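Side-chain contacts in 6b protein (Agrobacterium vitis, PDB 3AQ2), which disturbs plant cell proliferation, has an ADP-ribosylation fold and probably acts on the plant microRNA machinery: residues Q25-A30 against I197-S202; T96-W101 against R147-R152. One frame throughout, in Å; residues are numbered along the deposited sequence.

Interaction 1: Q25-A30 against I197-S202; sequences QHLRQA and IVALGS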
ATOM      1  N   GLN A  25       9.518  12.558  -7.552  1.00 16.21           N
ATOM      2  CA  GLN A  25       9.801  13.715  -6.699  1.00 17.79           C
ATOM      3  C   GLN A  25       8.622  14.010  -5.764  1.00 16.63           C
ATOM      4  O   GLN A  25       8.821  14.250  -4.570  1.00 16.53           O
ATOM      5  CB  GLN A  25      10.137  14.935  -7.557  1.00 18.52           C
ATOM      6  CG  GLN A  25      11.428  14.776  -8.374  1.00 21.51           C
ATOM      7  CD  GLN A  25      11.542  15.774  -9.529  1.00 23.78           C
ATOM      8  OE1 GLN A  25      10.758  16.722  -9.633  1.00 31.07           O
ATOM      9  NE2 GLN A  25      12.533  15.569 -10.392  1.00 28.98           N
ATOM     10  N   HIS A  26       7.402  13.975  -6.303  1.00 15.51           N
ATOM     11  CA  HIS A  26       6.198  14.186  -5.474  1.00 15.79           C
ATOM     12  C   HIS A  26       6.035  13.106  -4.408  1.00 14.60           C
ATOM     13  O   HIS A  26       5.618  13.395  -3.281  1.00 14.64           O
ATOM     14  CB  HIS A  26       4.930  14.260  -6.334  1.00 16.14           C
ATOM     15  CG  HIS A  26       4.735  15.579  -7.011  1.00 17.90           C
ATOM     16  ND1 HIS A  26       3.929  16.572  -6.492  1.00 21.38           N
ATOM     17  CD2 HIS A  26       5.245  16.074  -8.164  1.00 19.13           C
ATOM     18  CE1 HIS A  26       3.950  17.619  -7.300  1.00 22.03           C
ATOM     19  NE2 HIS A  26       4.742  17.343  -8.322  1.00 21.59           N
ATOM     20  N   LEU A  27       6.337  11.859  -4.763  1.00 13.22           N
ATOM     21  CA  LEU A  27       6.251  10.753  -3.799  1.00 13.11           C
ATOM     22  C   LEU A  27       7.273  10.936  -2.679  1.00 14.13           C
ATOM     23  O   LEU A  27       6.956  10.718  -1.511  1.00 13.95           O
ATOM     24  CB  LEU A  27       6.423   9.409  -4.495  1.00 12.57           C
ATOM     25  CG  LEU A  27       5.233   8.956  -5.339  1.00 11.12           C
ATOM     26  CD1 LEU A  27       5.628   7.761  -6.225  1.00 11.47           C
ATOM     27  CD2 LEU A  27       4.063   8.557  -4.433  1.00 10.80           C
ATOM     28  N   ARG A  28       8.486  11.348  -3.045  1.00 15.07           N
ATOM     29  CA  ARG A  28       9.548  11.602  -2.062  1.00 17.05           C
ATOM     30  C   ARG A  28       9.099  12.650  -1.048  1.00 16.78           C
ATOM     31  O   ARG A  28       9.245  12.449   0.164  1.00 17.24           O
ATOM     32  CB  ARG A  28      10.838  12.052  -2.763  1.00 17.46           C
ATOM     33  CG  ARG A  28      12.024  12.225  -1.823  1.00 20.75           C
ATOM     34  CD  ARG A  28      13.306  12.516  -2.601  1.00 22.68           C
ATOM     35  NE  ARG A  28      14.453  12.647  -1.700  1.00 31.00           N
ATOM     36  CZ  ARG A  28      15.710  12.870  -2.087  1.00 34.45           C
ATOM     37  NH1 ARG A  28      16.016  12.988  -3.378  1.00 36.30           N
ATOM     38  NH2 ARG A  28      16.671  12.977  -1.173  1.00 37.04           N
ATOM     39  N   GLN A  29       8.531  13.742  -1.551  1.00 17.11           N
ATOM     40  CA  GLN A  29       8.084  14.850  -0.709  1.00 18.15           C
ATOM     41  C   GLN A  29       6.892  14.444   0.150  1.00 17.20           C
ATOM     42  O   GLN A  29       6.789  14.869   1.303  1.00 17.72           O
ATOM     43  CB  GLN A  29       7.719  16.076  -1.546  1.00 18.75           C
ATOM     44  CG  GLN A  29       7.569  17.360  -0.717  1.00 21.36           C
ATOM     45  CD  GLN A  29       8.839  17.710   0.049  1.00 24.73           C
ATOM     46  OE1 GLN A  29       9.931  17.709  -0.515  1.00 24.89           O
ATOM     47  NE2 GLN A  29       8.698  18.011   1.345  1.00 26.12           N
ATOM     48  N   ALA A  30       5.986  13.645  -0.416  1.00 15.86           N
ATOM     49  CA  ALA A  30       4.805  13.201   0.332  1.00 15.60           C
ATOM     50  C   ALA A  30       5.232  12.375   1.539  1.00 15.66           C
ATOM     51  O   ALA A  30       4.702  12.544   2.645  1.00 16.36           O
ATOM     52  CB  ALA A  30       3.869  12.401  -0.564  1.00 14.61           C
ATOM     53  N   ILE A 197      -3.192   6.457   4.000  1.00 11.38           N
ATOM     54  CA  ILE A 197      -2.646   6.440   2.651  1.00 10.36           C
ATOM     55  C   ILE A 197      -1.790   7.686   2.479  1.00 10.95           C
ATOM     56  O   ILE A 197      -2.252   8.792   2.752  1.00 11.58           O
ATOM     57  CB  ILE A 197      -3.789   6.407   1.591  1.00 10.29           C
ATOM     58  CG1 ILE A 197      -4.758   5.231   1.852  1.00 10.25           C
ATOM     59  CG2 ILE A 197      -3.204   6.356   0.163  1.00  9.69           C
ATOM     60  CD1 ILE A 197      -4.101   3.836   1.879  1.00 10.09           C
ATOM     61  N   VAL A 198      -0.537   7.510   2.057  1.00 10.42           N
ATOM     62  CA  VAL A 198       0.344   8.654   1.841  1.00 10.34           C
ATOM     63  C   VAL A 198      -0.058   9.396   0.562  1.00 10.25           C
ATOM     64  O   VAL A 198      -0.253  10.619   0.570  1.00 11.05           O
ATOM     65  CB  VAL A 198       1.823   8.237   1.781  1.00 10.19           C
ATOM     66  CG1 VAL A 198       2.713   9.461   1.498  1.00 10.78           C
ATOM     67  CG2 VAL A 198       2.223   7.550   3.089  1.00 11.73           C
ATOM     68  N   ALA A 199      -0.191   8.641  -0.521  1.00  9.89           N
ATOM     69  CA  ALA A 199      -0.510   9.214  -1.824  1.00 10.26           C
ATOM     70  C   ALA A 199      -1.240   8.196  -2.690  1.00 10.16           C
ATOM     71  O   ALA A 199      -1.200   6.991  -2.419  1.00  9.89           O
ATOM     72  CB  ALA A 199       0.770   9.675  -2.524  1.00 10.96           C
ATOM     73  N   LEU A 200      -1.901   8.684  -3.737  1.00 10.63           N
ATOM     74  CA  LEU A 200      -2.438   7.800  -4.778  1.00 10.34           C
ATOM     75  C   LEU A 200      -2.016   8.345  -6.140  1.00 10.22           C
ATOM     76  O   LEU A 200      -1.707   9.532  -6.277  1.00 11.11           O
ATOM     77  CB  LEU A 200      -3.966   7.658  -4.690  1.00 11.32           C
ATOM     78  CG  LEU A 200      -4.859   8.861  -5.042  1.00 12.17           C
ATOM     79  CD1 LEU A 200      -6.197   8.390  -5.607  1.00 15.35           C
ATOM     80  CD2 LEU A 200      -5.096   9.774  -3.823  1.00 12.51           C
ATOM     81  N   GLY A 201      -1.974   7.472  -7.142  1.00  9.22           N
ATOM     82  CA  GLY A 201      -1.561   7.931  -8.460  1.00  9.27           C
ATOM     83  C   GLY A 201      -1.881   6.914  -9.524  1.00  9.17           C
ATOM     84  O   GLY A 201      -2.529   5.894  -9.256  1.00  9.10           O
ATOM     85  N   SER A 202      -1.440   7.234 -10.737  1.00  9.98           N
ATOM     86  CA  SER A 202      -1.625   6.381 -11.909  1.00 10.69           C
ATOM     87  C   SER A 202      -0.334   5.638 -12.266  1.00 10.81           C
ATOM     88  O   SER A 202       0.769   6.133 -12.002  1.00 11.49           O
ATOM     89  CB  SER A 202      -2.052   7.249 -13.090  1.00 11.20           C
ATOM     90  OG  SER A 202      -2.110   6.479 -14.282  1.00 12.70           O
TER

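Interaction 2: T96-W101 against R147-R152; sequences TAMPPW and RTDVIR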
ATOM      1  N   THR A  96       4.369  -3.920  -2.555  1.00  8.79           N
ATOM      2  CA  THR A  96       5.724  -4.118  -3.065  1.00  9.41           C
ATOM      3  C   THR A  96       6.526  -2.829  -3.087  1.00  9.67           C
ATOM      4  O   THR A  96       5.958  -1.746  -3.229  1.00 10.34           O
ATOM      5  CB  THR A  96       5.711  -4.764  -4.487  1.00  9.67           C
ATOM      6  OG1 THR A  96       7.067  -4.994  -4.926  1.00 10.17           O
ATOM      7  CG2 THR A  96       4.956  -3.884  -5.519  1.00  9.49           C
ATOM      8  N   ALA A  97       7.843  -2.970  -2.964  1.00  9.80           N
ATOM      9  CA  ALA A  97       8.765  -1.866  -3.152  1.00 10.50           C
ATOM     10  C   ALA A  97       8.913  -1.487  -4.639  1.00 10.99           C
ATOM     11  O   ALA A  97       9.439  -0.408  -4.940  1.00 11.36           O
ATOM     12  CB  ALA A  97      10.138  -2.199  -2.530  1.00 11.74           C
ATOM     13  N   MET A  98       8.471  -2.353  -5.557  1.00 10.89           N
ATOM     14  CA  MET A  98       8.568  -2.042  -7.003  1.00 11.41           C
ATOM     15  C   MET A  98       7.697  -0.830  -7.271  1.00 10.58           C
ATOM     16  O   MET A  98       6.486  -0.905  -7.060  1.00 10.23           O
ATOM     17  CB  MET A  98       8.047  -3.189  -7.858  1.00 11.57           C
ATOM     18  CG  MET A  98       8.897  -4.424  -7.840  1.00 12.73           C
ATOM     19  SD  MET A  98       8.262  -5.506  -9.138  1.00 15.13           S
ATOM     20  CE  MET A  98       9.558  -6.738  -9.193  1.00 17.29           C
ATOM     21  N   PRO A  99       8.304   0.292  -7.708  1.00 10.70           N
ATOM     22  CA  PRO A  99       7.521   1.507  -7.909  1.00 10.59           C
ATOM     23  C   PRO A  99       6.690   1.444  -9.197  1.00 10.34           C
ATOM     24  O   PRO A  99       6.935   0.589 -10.058  1.00 10.65           O
ATOM     25  CB  PRO A  99       8.591   2.598  -7.994  1.00 11.22           C
ATOM     26  CG  PRO A  99       9.760   1.912  -8.602  1.00 11.44           C
ATOM     27  CD  PRO A  99       9.729   0.511  -8.024  1.00 11.03           C
ATOM     28  N   PRO A 100       5.698   2.338  -9.325  1.00 10.84           N
ATOM     29  CA  PRO A 100       4.773   2.265 -10.465  1.00 10.62           C
ATOM     30  C   PRO A 100       5.400   2.392 -11.862  1.00 10.78           C
ATOM     31  O   PRO A 100       4.757   2.026 -12.846  1.00 11.80           O
ATOM     32  CB  PRO A 100       3.789   3.425 -10.196  1.00 11.60           C
ATOM     33  CG  PRO A 100       3.934   3.737  -8.753  1.00 12.54           C
ATOM     34  CD  PRO A 100       5.336   3.408  -8.374  1.00 11.28           C
ATOM     35  N   TRP A 101       6.634   2.897 -11.949  1.00 10.21           N
ATOM     36  CA  TRP A 101       7.326   3.051 -13.236  1.00 10.65           C
ATOM     37  C   TRP A 101       8.325   1.936 -13.533  1.00 10.80           C
ATOM     38  O   TRP A 101       9.007   1.989 -14.560  1.00 11.24           O
ATOM     39  CB  TRP A 101       8.063   4.399 -13.294  1.00 11.34           C
ATOM     40  CG  TRP A 101       9.009   4.598 -12.129  1.00 11.45           C
ATOM     41  CD1 TRP A 101      10.316   4.180 -12.032  1.00 12.70           C
ATOM     42  CD2 TRP A 101       8.702   5.249 -10.892  1.00 11.57           C
ATOM     43  NE1 TRP A 101      10.834   4.537 -10.805  1.00 12.94           N
ATOM     44  CE2 TRP A 101       9.864   5.193 -10.087  1.00 13.68           C
ATOM     45  CE3 TRP A 101       7.558   5.891 -10.391  1.00 12.84           C
ATOM     46  CZ2 TRP A 101       9.912   5.746  -8.802  1.00 12.85           C
ATOM     47  CZ3 TRP A 101       7.603   6.428  -9.092  1.00 12.58           C
ATOM     48  CH2 TRP A 101       8.779   6.365  -8.328  1.00 12.92           C
ATOM     49  N   ARG A 147       9.027 -12.080  -0.164  1.00 12.71           N
ATOM     50  CA  ARG A 147       9.824 -12.402  -1.341  1.00 13.24           C
ATOM     51  C   ARG A 147      10.682 -11.210  -1.721  1.00 13.32           C
ATOM     52  O   ARG A 147      10.393 -10.089  -1.320  1.00 12.60           O
ATOM     53  CB  ARG A 147       8.898 -12.752  -2.517  1.00 13.18           C
ATOM     54  CG  ARG A 147       9.582 -13.510  -3.646  1.00 15.52           C
ATOM     55  CD  ARG A 147       8.591 -13.841  -4.741  1.00 15.58           C
ATOM     56  NE  ARG A 147       8.202 -12.701  -5.578  1.00 13.50           N
ATOM     57  CZ  ARG A 147       6.962 -12.229  -5.703  1.00 13.55           C
ATOM     58  NH1 ARG A 147       5.950 -12.749  -5.009  1.00 15.48           N
ATOM     59  NH2 ARG A 147       6.729 -11.216  -6.516  1.00 13.02           N
ATOM     60  N   THR A 148      11.727 -11.471  -2.501  1.00 13.88           N
ATOM     61  CA  THR A 148      12.525 -10.420  -3.133  1.00 14.01           C
ATOM     62  C   THR A 148      12.669 -10.738  -4.626  1.00 14.22           C
ATOM     63  O   THR A 148      13.080 -11.844  -4.979  1.00 14.49           O
ATOM     64  CB  THR A 148      13.906 -10.327  -2.469  1.00 15.37           C
ATOM     65  OG1 THR A 148      13.730 -10.081  -1.068  1.00 14.63           O
ATOM     66  CG2 THR A 148      14.758  -9.212  -3.080  1.00 15.42           C
ATOM     67  N   ASP A 149      12.300  -9.780  -5.477  1.00 13.40           N
ATOM     68  CA  ASP A 149      12.511  -9.886  -6.923  1.00 14.25           C
ATOM     69  C   ASP A 149      13.659  -8.976  -7.340  1.00 14.89           C
ATOM     70  O   ASP A 149      13.822  -7.881  -6.792  1.00 15.42           O
ATOM     71  CB  ASP A 149      11.253  -9.483  -7.701  1.00 13.89           C
ATOM     72  CG  ASP A 149      10.083 -10.432  -7.487  1.00 14.72           C
ATOM     73  OD1 ASP A 149      10.296 -11.605  -7.090  1.00 16.77           O
ATOM     74  OD2 ASP A 149       8.946  -9.999  -7.745  1.00 14.88           O
ATOM     75  N   VAL A 150      14.434  -9.415  -8.334  1.00 14.94           N
ATOM     76  CA  VAL A 150      15.569  -8.640  -8.817  1.00 16.07           C
ATOM     77  C   VAL A 150      15.283  -8.209 -10.254  1.00 16.25           C
ATOM     78  O   VAL A 150      15.063  -9.053 -11.117  1.00 17.32           O
ATOM     79  CB  VAL A 150      16.875  -9.467  -8.739  1.00 16.62           C
ATOM     80  CG1 VAL A 150      18.052  -8.725  -9.395  1.00 17.76           C
ATOM     81  CG2 VAL A 150      17.181  -9.846  -7.292  1.00 18.39           C
ATOM     82  N   ILE A 151      15.277  -6.899 -10.491  1.00 16.35           N
ATOM     83  CA  ILE A 151      15.066  -6.335 -11.826  1.00 16.96           C
ATOM     84  C   ILE A 151      16.182  -5.335 -12.101  1.00 17.85           C
ATOM     85  O   ILE A 151      16.466  -4.481 -11.263  1.00 17.48           O
ATOM     86  CB  ILE A 151      13.678  -5.631 -11.912  1.00 16.52           C
ATOM     87  CG1 ILE A 151      12.526  -6.646 -11.828  1.00 16.69           C
ATOM     88  CG2 ILE A 151      13.562  -4.763 -13.176  1.00 16.38           C
ATOM     89  CD1 ILE A 151      12.330  -7.485 -13.086  1.00 18.11           C
ATOM     90  N   ARG A 152      16.814  -5.445 -13.276  1.00 18.79           N
ATOM     91  CA  ARG A 152      17.935  -4.584 -13.663  1.00 20.67           C
ATOM     92  C   ARG A 152      18.962  -4.506 -12.528  1.00 20.09           C
ATOM     93  O   ARG A 152      19.492  -3.433 -12.215  1.00 21.08           O
ATOM     94  CB  ARG A 152      17.457  -3.186 -14.110  1.00 20.60           C
ATOM     95  CG  ARG A 152      16.516  -3.194 -15.329  1.00 22.20           C
ATOM     96  CD  ARG A 152      16.167  -1.776 -15.848  1.00 22.10           C
ATOM     97  NE  ARG A 152      15.165  -1.075 -15.038  1.00 22.08           N
ATOM     98  CZ  ARG A 152      13.842  -1.236 -15.125  1.00 24.24           C
ATOM     99  NH1 ARG A 152      13.302  -2.080 -15.996  1.00 25.32           N
ATOM    100  NH2 ARG A 152      13.044  -0.527 -14.339  1.00 24.31           N
TER

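Interaction 1: Q25-A30 against I197-S202
Leu-27 and Ala-30, one helical turn apart on helix 20-38, meet Ala-199 and Val-198 through methyl groups. In the first pair, the branch CD2 of Leu-27 reaches CB of Ala-199 at 4.0 Å. The CB of Leu-27 does not itself point at segment 197-202; with CG anti to the carbonyl carbon (chi1 -73°) and a nearly extended chi2, the end of the side chain swings across to the alanine methyl. In the second, methyl meets methyl: CB of Ala-30 aims at segment 197-202 and comes to 3.8 Å from CG1 of Val-198. CG1 of Val-198 also lies 3.8 Å from O of Ala-30, a plain van der Waals approach. With only a methyl on Ala-30, the backbones come close here, CA of Ala-30 to CA of Val-198 being 6.5 Å.

No hydrogen bond crosses between the segments, and all four touching residues are buried. Backbone bonding runs instead within the sheet, to Ala-136 and Arg-12; two successive residues, Val-198 and Ala-199, stand opposite the single Ala-136, a classic beta bulge. Leu-27 also packs on Phe-134 and Ala-136 of strand 133-137, while Ala-30 and Ala-199 touch Arg-12.

Helix 20-38 is thus seated on the mixed sheet that contains strands 12-13, 199-202 and 133-137, a helix-on-sheet layer within the ADP-ribosylation fold of this protein.

Interaction 2: T96-W101 against R147-R152
Met-98 approaches Asp-149 and Ile-151 through an extended side chain: CG stands anti to the carbonyl carbon (chi1 -69°), and beyond it the chain runs straight on, carrying the methyl CE to strand 143-151. CG of Asp-149 is likewise anti to its own carbonyl carbon (chi1 -66°), which turns the carboxylate back toward Arg-147. CE of Met-98 lies 3.6 Å from CB of Asp-149 and the same distance from OD2 of Asp-149, the two side chains crossing at about a right angle. The same methyl, CE of Met-98, meets CG1 of Ile-151 at 4.0 Å. Asp-149 and Ile-151, alternate residues of the strand, both direct CB toward the 96-101 segment.

Arg-147 grips the carboxylate side-on: its NE and NH2 bind OD1 and OD2 of Asp-149, each at 2.8 Å and nearly straight. Both acceptors are met on the syn side and lie almost in the guanidinium plane, although NE sits 28° out of the carboxylate plane. Arg-147 also makes a cation-pi contact with Trp-158 and a hydrogen bond to Ser-115.

Where strand 93-96 gives way to the loop, OG1 of Thr-96 accepts from the backbone N of Met-98 at 3.1 Å, closing an ST turn.

The salt bridge thus fixes the carboxylate's rotation, leaving CB and OD2 of Asp-149 to meet the methionine methyl by van der Waals contact; any electrostatic part is probably slight.

How the interactions relate
Interaction 1 is a fully buried contact, whereas interaction 2 is only partly buried, with Met-98 its buried member and Asp-149 and Ile-151 partly exposed. The chemistry follows: the touching side chains of interaction 1 are all aliphatic, while interaction 2 adds a carboxylate held by an arginine. They serve different sheets, the first placing helix 20-38 on the mixed sheet, the second joining the loop after strand 93-96 to strand 143-151 at the edge of the antiparallel sheet. Their centres are about 17 Å apart, yet they touch directly: CD1 of Leu-27 packs on CZ3 of Trp-101 at 3.7 Å, so helix 20-38 packs against the end of segment 96-101 as well.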